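Local coordinates for protein endo-1,4-beta-xylanase (Uncultured bacterium, PDB 7AX7) that removes acetyl groups from acetylated xylan with a bound cobalt ion, as the carbohydrate esterase family 4 domain of a multidomain xylanase, at residues D23-Y28 with Q167-L172; T131-R136 with T161-P166. All coordinates share one frame; numbering follows the deposited sequence.

Contact 1: residues D23-Y28 with Q167-L172; sequences DILERY and QIIEGL
The Y28 ring receives I169 over one face and a bridging water at its edge. I169 CG2 lies 3.6 Å from Y28 CG and almost as close to CB and CD1, so the methyl sits over the root of the ring and not over its centre. E170 CB approaches the ring obliquely, 4.5 Å from Y28 CE1. The water lies in the ring plane, 2.7 Å from Y28 OH, and donates to E170 OE1 at 2.8 Å. One water thus bridges the two side chains; a second polar link between the helices is the bond from K173 NZ to Y28 O. Helices 16-28 and 159-174 run nearly parallel here, with short-segment axes 10.9 Å apart and an angle of 26°. They are neighbours in the outer helical layer of the NodB-type polysaccharide deacetylase fold. Deeper in, the other branch of I169 takes over. With CG1 anti to the carbonyl carbon (chi1 -68°) and CD1 extended beyond it, CD1 points toward I24 and L25, while CG2 stays on Y28. I169 CD1 reaches I24 CG2 at 3.9 Å and L25 CD2 at 4.0 Å, crossing L25 at about a right angle. V30 and F179 also pack on I169.

Contact 2: residues T131-R136 with T161-P166; sequences TSVQQR and TVQALP
R136 spans the contact with a buried guanidinium that grips both its own segment and the facing helix. NH1 donates to T161 OG1 at 2.8 Å. That bond is bent, with an N-H...O angle of 140°, and OG1 lies at the guanidinium edge, somewhat tilted from its plane. NE donates to T131 O at 2.9 Å, coming from above the carbonyl plane and not along a lone pair. NH2 adds a weak bond to the same oxygen. The arginine chain is extended from CG to NE, which carries the charged group past A164 to T161. NH1 also bonds N158 OD1, and T161 OG1 is held by D126 OD2. The carboxylate of D126 may help to balance the positive charge. The guanidinium is thus fixed from several directions.

Next to this polar cluster the helices pack through A164, V133 and the stem of R136. A164 CB lies 3.8 Å from R136 CB and 3.6 Å from V133 O. The CA atoms of V133 and A164 are only 5.1 Å apart, a close approach for two helices, and the alanine methyl fits it. The two methyls of V133 divide between neighbouring residues, A164 and Q163. V133 CG1, anti to the backbone N (chi1 171°), rests on the backbone of A164. V133 CG2 lies 3.5 Å from Q163 OE1 and also meets the CB of that glutamine.

The first turn of helix 133-143 is fixed by S132 and Q135. S132 OG accepts from Q135 N at 2.8 Å, and Q135 OE1 accepts from S132 N in its carbonyl plane. This reciprocal pair is a capping box, here at the start of a helix that packs on helix 159-174 outside the parallel sheet of the NodB-type deacetylase fold.

Overall arrangement
Contacts 1 and 2 share helix 159-174, which lies between helices 16-28 and 133-143. Their centres are 12 Å apart, on the same side of the chain's centre. Contact 2 uses the earlier turns of the shared helix and contact 1 the later ones. They also touch directly. Q167 NE2 and Q134 OE1 are 3.1 Å apart, a probable hydrogen bond, and I24 CG2 packs on L165 CD2 at 3.7 Å. The T161 side chain of contact 2 is about 12 Å from the cobalt ion bound by D12, H62 and H66, well outside its ligand shell. Neither contact supplies a cobalt ligand. Both join helices around the sheet.

Contact 1: residues D23-Y28 with Q167-L172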
ATOM      1  N   ASP A  23      13.985  -4.964  -5.041  1.00  8.12           N
ATOM      2  CA  ASP A  23      15.106  -5.896  -4.994  1.00  9.40           C
ATOM      3  C   ASP A  23      14.905  -6.925  -3.896  1.00 10.10           C
ATOM      4  O   ASP A  23      15.132  -8.122  -4.102  1.00  9.83           O
ATOM      5  CB  ASP A  23      16.417  -5.141  -4.769  1.00  9.85           C
ATOM      6  CG  ASP A  23      16.852  -4.330  -5.980  1.00 13.51           C
ATOM      7  OD1 ASP A  23      16.297  -4.533  -7.084  1.00 12.71           O
ATOM      8  OD2 ASP A  23      17.755  -3.484  -5.814  1.00 12.70           O
ATOM      9  N   ILE A  24      14.453  -6.471  -2.723  1.00 11.87           N
ATOM     10  CA  ILE A  24      14.268  -7.366  -1.586  1.00  9.05           C
ATOM     11  C   ILE A  24      13.054  -8.269  -1.804  1.00  9.36           C
ATOM     12  O   ILE A  24      13.111  -9.484  -1.579  1.00  9.66           O
ATOM     13  CB  ILE A  24      14.148  -6.544  -0.290  1.00  7.87           C
ATOM     14  CG1 ILE A  24      15.489  -5.876   0.039  1.00  8.20           C
ATOM     15  CG2 ILE A  24      13.623  -7.403   0.863  1.00  7.31           C
ATOM     16  CD1 ILE A  24      15.358  -4.685   1.005  1.00  9.33           C
ATOM     17  N   LEU A  25      11.931  -7.688  -2.231  1.00  8.05           N
ATOM     18  CA  LEU A  25      10.757  -8.499  -2.528  1.00  7.98           C
ATOM     19  C   LEU A  25      11.082  -9.571  -3.560  1.00  7.83           C
ATOM     20  O   LEU A  25      10.671 -10.726  -3.415  1.00  8.75           O
ATOM     21  CB  LEU A  25       9.606  -7.615  -3.012  1.00  7.38           C
ATOM     22  CG  LEU A  25       9.056  -6.553  -2.044  1.00  7.43           C
ATOM     23  CD1 LEU A  25       7.957  -5.760  -2.728  1.00  5.11           C
ATOM     24  CD2 LEU A  25       8.536  -7.186  -0.743  1.00  4.76           C
ATOM     25  N   GLU A  26      11.832  -9.213  -4.602  1.00  7.74           N
ATOM     26  CA  GLU A  26      12.194 -10.202  -5.615  1.00  8.52           C
ATOM     27  C   GLU A  26      13.069 -11.298  -5.023  1.00 11.77           C
ATOM     28  O   GLU A  26      12.883 -12.485  -5.325  1.00 11.53           O
ATOM     29  CB  GLU A  26      12.908  -9.525  -6.785  1.00 10.60           C
ATOM     30  CG  GLU A  26      13.327 -10.467  -7.912  1.00 15.31           C
ATOM     31  CD  GLU A  26      13.985  -9.721  -9.074  1.00 21.54           C
ATOM     32  OE1 GLU A  26      14.587  -8.651  -8.829  1.00 21.03           O
ATOM     33  OE2 GLU A  26      13.897 -10.199 -10.228  1.00 25.83           O
ATOM     34  N   ARG A  27      14.031 -10.916  -4.178  1.00  7.16           N
ATOM     35  CA  ARG A  27      14.941 -11.890  -3.583  1.00 10.51           C
ATOM     36  C   ARG A  27      14.172 -12.961  -2.822  1.00 12.49           C
ATOM     37  O   ARG A  27      14.499 -14.148  -2.910  1.00  9.84           O
ATOM     38  CB  ARG A  27      15.935 -11.160  -2.668  1.00 11.52           C
ATOM     39  CG  ARG A  27      17.005 -12.009  -1.983  1.00 12.61           C
ATOM     40  CD  ARG A  27      17.699 -11.191  -0.870  1.00 11.35           C
ATOM     41  NE  ARG A  27      18.050  -9.847  -1.334  1.00 13.88           N
ATOM     42  CZ  ARG A  27      18.206  -8.780  -0.552  1.00 16.82           C
ATOM     43  NH1 ARG A  27      18.044  -8.859   0.768  1.00 11.01           N
ATOM     44  NH2 ARG A  27      18.522  -7.620  -1.103  1.00 13.24           N
ATOM     45  N   TYR A  28      13.140 -12.560  -2.072  1.00  9.71           N
ATOM     46  CA  TYR A  28      12.334 -13.473  -1.267  1.00  9.73           C
ATOM     47  C   TYR A  28      11.104 -14.016  -1.998  1.00 11.62           C
ATOM     48  O   TYR A  28      10.333 -14.777  -1.400  1.00  9.97           O
ATOM     49  CB  TYR A  28      11.899 -12.774   0.033  1.00 10.22           C
ATOM     50  CG  TYR A  28      13.023 -12.636   1.042  1.00  8.36           C
ATOM     51  CD1 TYR A  28      13.357 -13.691   1.896  1.00  9.69           C
ATOM     52  CD2 TYR A  28      13.764 -11.463   1.123  1.00 11.29           C
ATOM     53  CE1 TYR A  28      14.398 -13.566   2.820  1.00  8.60           C
ATOM     54  CE2 TYR A  28      14.803 -11.329   2.037  1.00  9.68           C
ATOM     55  CZ  TYR A  28      15.117 -12.378   2.874  1.00 10.72           C
ATOM     56  OH  TYR A  28      16.150 -12.223   3.775  1.00 14.03           O
ATOM     57  N   GLN A 167      14.444  -8.722   7.540  1.00  9.59           N
ATOM     58  CA  GLN A 167      14.045  -9.387   8.782  1.00 12.00           C
ATOM     59  C   GLN A 167      12.537  -9.574   8.850  1.00  7.44           C
ATOM     60  O   GLN A 167      12.051 -10.583   9.373  1.00  7.81           O
ATOM     61  CB  GLN A 167      14.508  -8.593  10.006  1.00 14.61           C
ATOM     62  CG  GLN A 167      16.006  -8.626  10.305  1.00 25.35           C
ATOM     63  CD  GLN A 167      16.405  -7.634  11.412  1.00 25.07           C
ATOM     64  OE1 GLN A 167      16.948  -6.561  11.134  1.00 19.15           O
ATOM     65  NE2 GLN A 167      16.136  -7.996  12.665  1.00 22.70           N
ATOM     66  N   ILE A 168      11.779  -8.583   8.381  1.00  6.94           N
ATOM     67  CA  ILE A 168      10.324  -8.680   8.430  1.00  9.51           C
ATOM     68  C   ILE A 168       9.842  -9.868   7.604  1.00  7.10           C
ATOM     69  O   ILE A 168       9.048 -10.689   8.077  1.00  7.97           O
ATOM     70  CB  ILE A 168       9.669  -7.365   7.966  1.00 10.24           C
ATOM     71  CG1 ILE A 168       9.971  -6.231   8.958  1.00  8.87           C
ATOM     72  CG2 ILE A 168       8.131  -7.561   7.804  1.00  7.31           C
ATOM     73  CD1 ILE A 168       9.600  -4.829   8.441  1.00  6.80           C
ATOM     74  N   ILE A 169      10.319  -9.984   6.361  1.00  7.29           N
ATOM     75  CA  ILE A 169       9.865 -11.071   5.491  1.00  7.06           C
ATOM     76  C   ILE A 169      10.301 -12.415   6.058  1.00 10.69           C
ATOM     77  O   ILE A 169       9.492 -13.339   6.222  1.00  7.31           O
ATOM     78  CB  ILE A 169      10.390 -10.874   4.057  1.00  8.44           C
ATOM     79  CG1 ILE A 169       9.729  -9.656   3.405  1.00  8.73           C
ATOM     80  CG2 ILE A 169      10.178 -12.149   3.213  1.00  6.53           C
ATOM     81  CD1 ILE A 169      10.387  -9.241   2.130  1.00  9.87           C
ATOM     82  N   GLU A 170      11.594 -12.541   6.361  1.00 10.16           N
ATOM     83  CA  GLU A 170      12.117 -13.783   6.911  1.00 10.32           C
ATOM     84  C   GLU A 170      11.357 -14.187   8.165  1.00 11.85           C
ATOM     85  O   GLU A 170      11.061 -15.373   8.364  1.00 12.15           O
ATOM     86  CB  GLU A 170      13.605 -13.624   7.223  1.00 10.08           C
ATOM     87  CG  GLU A 170      14.288 -14.902   7.682  1.00 11.99           C
ATOM     88  CD  GLU A 170      15.580 -14.630   8.417  1.00 11.54           C
ATOM     89  OE1 GLU A 170      16.557 -14.215   7.764  1.00 10.53           O
ATOM     90  OE2 GLU A 170      15.609 -14.816   9.651  1.00 13.17           O
ATOM     91  N   GLY A 171      11.032 -13.211   9.021  1.00 13.00           N
ATOM     92  CA  GLY A 171      10.383 -13.526  10.284  1.00 11.44           C
ATOM     93  C   GLY A 171       8.937 -13.952  10.114  1.00 11.75           C
ATOM     94  O   GLY A 171       8.454 -14.845  10.818  1.00  8.70           O
ATOM     95  N   LEU A 172       8.225 -13.327   9.175  1.00 12.22           N
ATOM     96  CA  LEU A 172       6.828 -13.695   8.980  1.00 12.32           C
ATOM     97  C   LEU A 172       6.710 -15.073   8.333  1.00 10.61           C
ATOM     98  O   LEU A 172       5.831 -15.864   8.699  1.00 12.74           O
ATOM     99  CB  LEU A 172       6.114 -12.614   8.162  1.00  8.16           C
ATOM    100  CG  LEU A 172       5.898 -11.297   8.937  1.00 10.95           C
ATOM    101  CD1 LEU A 172       5.335 -10.205   8.052  1.00 12.55           C
ATOM    102  CD2 LEU A 172       5.000 -11.518  10.138  1.00 10.47           C
TER
HETATM  103  O   HOH W   1      17.003 -14.467   5.002  1.00  8.29           O

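Contact 2: residues T131-R136 with T161-P166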
ATOM      1  N   THR A 131      12.320   6.372  14.387  1.00 22.35           N
ATOM      2  CA  THR A 131      11.944   4.969  14.540  1.00 20.32           C
ATOM      3  C   THR A 131      13.039   4.124  13.898  1.00 16.65           C
ATOM      4  O   THR A 131      13.250   4.182  12.681  1.00 16.67           O
ATOM      5  CB  THR A 131      10.585   4.691  13.906  1.00 26.97           C
ATOM      6  OG1 THR A 131       9.652   5.691  14.331  1.00 28.10           O
ATOM      7  CG2 THR A 131      10.073   3.317  14.324  1.00 16.15           C
ATOM      8  N   SER A 132      13.740   3.349  14.718  1.00 15.78           N
ATOM      9  CA  SER A 132      14.918   2.629  14.269  1.00 16.96           C
ATOM     10  C   SER A 132      14.543   1.507  13.304  1.00 14.71           C
ATOM     11  O   SER A 132      13.384   1.089  13.198  1.00 14.20           O
ATOM     12  CB  SER A 132      15.655   2.026  15.462  1.00 16.40           C
ATOM     13  OG  SER A 132      14.897   0.944  15.985  1.00 13.28           O
ATOM     14  N   VAL A 133      15.561   0.996  12.609  1.00 13.46           N
ATOM     15  CA  VAL A 133      15.398  -0.235  11.831  1.00 16.39           C
ATOM     16  C   VAL A 133      14.704  -1.310  12.667  1.00 15.55           C
ATOM     17  O   VAL A 133      13.672  -1.868  12.273  1.00 13.30           O
ATOM     18  CB  VAL A 133      16.763  -0.730  11.319  1.00 13.32           C
ATOM     19  CG1 VAL A 133      16.618  -2.119  10.693  1.00 13.07           C
ATOM     20  CG2 VAL A 133      17.351   0.268  10.337  1.00 10.11           C
ATOM     21  N   GLN A 134      15.275  -1.626  13.835  1.00 14.87           N
ATOM     22  CA  GLN A 134      14.772  -2.749  14.630  1.00 14.77           C
ATOM     23  C   GLN A 134      13.390  -2.468  15.222  1.00 15.45           C
ATOM     24  O   GLN A 134      12.584  -3.394  15.380  1.00 12.19           O
ATOM     25  CB  GLN A 134      15.763  -3.089  15.744  1.00 19.60           C
ATOM     26  CG  GLN A 134      15.504  -4.437  16.387  1.00 29.64           C
ATOM     27  CD  GLN A 134      15.669  -5.583  15.406  1.00 21.61           C
ATOM     28  OE1 GLN A 134      16.557  -5.561  14.553  1.00 21.37           O
ATOM     29  NE2 GLN A 134      14.796  -6.574  15.504  1.00 22.27           N
ATOM     30  N   GLN A 135      13.088  -1.213  15.565  1.00 13.18           N
ATOM     31  CA  GLN A 135      11.713  -0.894  15.942  1.00 16.65           C
ATOM     32  C   GLN A 135      10.757  -1.208  14.795  1.00 16.35           C
ATOM     33  O   GLN A 135       9.669  -1.757  15.010  1.00 10.16           O
ATOM     34  CB  GLN A 135      11.586   0.576  16.349  1.00 15.94           C
ATOM     35  CG  GLN A 135      12.140   0.915  17.732  1.00 18.28           C
ATOM     36  CD  GLN A 135      11.978   2.394  18.075  1.00 16.47           C
ATOM     37  OE1 GLN A 135      12.538   3.266  17.409  1.00 14.61           O
ATOM     38  NE2 GLN A 135      11.198   2.677  19.113  1.00 17.79           N
ATOM     39  N   ARG A 136      11.153  -0.862  13.568  1.00 12.19           N
ATOM     40  CA  ARG A 136      10.319  -1.157  12.406  1.00 14.23           C
ATOM     41  C   ARG A 136      10.105  -2.657  12.257  1.00 14.67           C
ATOM     42  O   ARG A 136       8.976  -3.119  12.053  1.00 10.43           O
ATOM     43  CB  ARG A 136      10.952  -0.554  11.146  1.00 11.71           C
ATOM     44  CG  ARG A 136      10.945   0.969  11.176  1.00 14.25           C
ATOM     45  CD  ARG A 136      11.764   1.613  10.070  1.00 16.30           C
ATOM     46  NE  ARG A 136      11.954   3.032  10.372  1.00 17.08           N
ATOM     47  CZ  ARG A 136      11.947   4.016   9.475  1.00 16.33           C
ATOM     48  NH1 ARG A 136      11.754   3.755   8.185  1.00 12.59           N
ATOM     49  NH2 ARG A 136      12.126   5.271   9.878  1.00 16.81           N
ATOM     50  N   THR A 161      13.478   1.583   6.415  1.00 13.01           N
ATOM     51  CA  THR A 161      12.508   0.530   6.114  1.00  9.34           C
ATOM     52  C   THR A 161      13.095  -0.483   5.147  1.00  7.95           C
ATOM     53  O   THR A 161      12.837  -1.689   5.268  1.00  8.54           O
ATOM     54  CB  THR A 161      11.228   1.142   5.557  1.00  8.15           C
ATOM     55  OG1 THR A 161      10.513   1.769   6.632  1.00  9.14           O
ATOM     56  CG2 THR A 161      10.337   0.077   4.880  1.00  6.69           C
ATOM     57  N   VAL A 162      13.895  -0.016   4.185  1.00  7.05           N
ATOM     58  CA  VAL A 162      14.647  -0.940   3.341  1.00 10.21           C
ATOM     59  C   VAL A 162      15.525  -1.852   4.193  1.00  9.81           C
ATOM     60  O   VAL A 162      15.573  -3.068   3.979  1.00 10.26           O
ATOM     61  CB  VAL A 162      15.473  -0.158   2.306  1.00 13.06           C
ATOM     62  CG1 VAL A 162      16.355  -1.110   1.521  1.00  9.41           C
ATOM     63  CG2 VAL A 162      14.535   0.626   1.367  1.00  9.21           C
ATOM     64  N   GLN A 163      16.224  -1.284   5.180  1.00  7.53           N
ATOM     65  CA  GLN A 163      17.050  -2.108   6.058  1.00 13.26           C
ATOM     66  C   GLN A 163      16.204  -3.099   6.847  1.00  8.85           C
ATOM     67  O   GLN A 163      16.620  -4.237   7.073  1.00  6.98           O
ATOM     68  CB  GLN A 163      17.854  -1.226   7.017  1.00 11.53           C
ATOM     69  CG  GLN A 163      18.953  -0.425   6.363  1.00 18.87           C
ATOM     70  CD  GLN A 163      19.572   0.590   7.320  1.00 27.68           C
ATOM     71  OE1 GLN A 163      18.985   1.646   7.602  1.00 20.05           O
ATOM     72  NE2 GLN A 163      20.749   0.268   7.836  1.00 18.52           N
ATOM     73  N   ALA A 164      15.007  -2.682   7.263  1.00  9.00           N
ATOM     74  CA  ALA A 164      14.149  -3.518   8.098  1.00 10.75           C
ATOM     75  C   ALA A 164      13.486  -4.644   7.317  1.00 10.77           C
ATOM     76  O   ALA A 164      13.197  -5.696   7.890  1.00  9.17           O
ATOM     77  CB  ALA A 164      13.075  -2.655   8.760  1.00  9.99           C
ATOM     78  N   LEU A 165      13.241  -4.451   6.022  1.00  7.77           N
ATOM     79  CA  LEU A 165      12.371  -5.372   5.297  1.00  9.58           C
ATOM     80  C   LEU A 165      12.870  -6.823   5.270  1.00 10.62           C
ATOM     81  O   LEU A 165      12.033  -7.735   5.394  1.00  8.53           O
ATOM     82  CB  LEU A 165      12.151  -4.832   3.878  1.00  7.87           C
ATOM     83  CG  LEU A 165      11.107  -5.568   3.035  1.00 10.84           C
ATOM     84  CD1 LEU A 165       9.738  -5.554   3.712  1.00  8.01           C
ATOM     85  CD2 LEU A 165      11.015  -4.966   1.646  1.00 11.45           C
ATOM     86  N   PRO A 166      14.167  -7.120   5.117  1.00  8.41           N
ATOM     87  CA  PRO A 166      14.554  -8.542   5.086  1.00 10.40           C
ATOM     88  C   PRO A 166      14.196  -9.298   6.355  1.00 10.95           C
ATOM     89  O   PRO A 166      13.675 -10.416   6.258  1.00  8.93           O
ATOM     90  CB  PRO A 166      16.068  -8.483   4.836  1.00 10.00           C
ATOM     91  CG  PRO A 166      16.215  -7.242   3.983  1.00  8.49           C
ATOM     92  CD  PRO A 166      15.277  -6.256   4.673  1.00  9.19           C
TER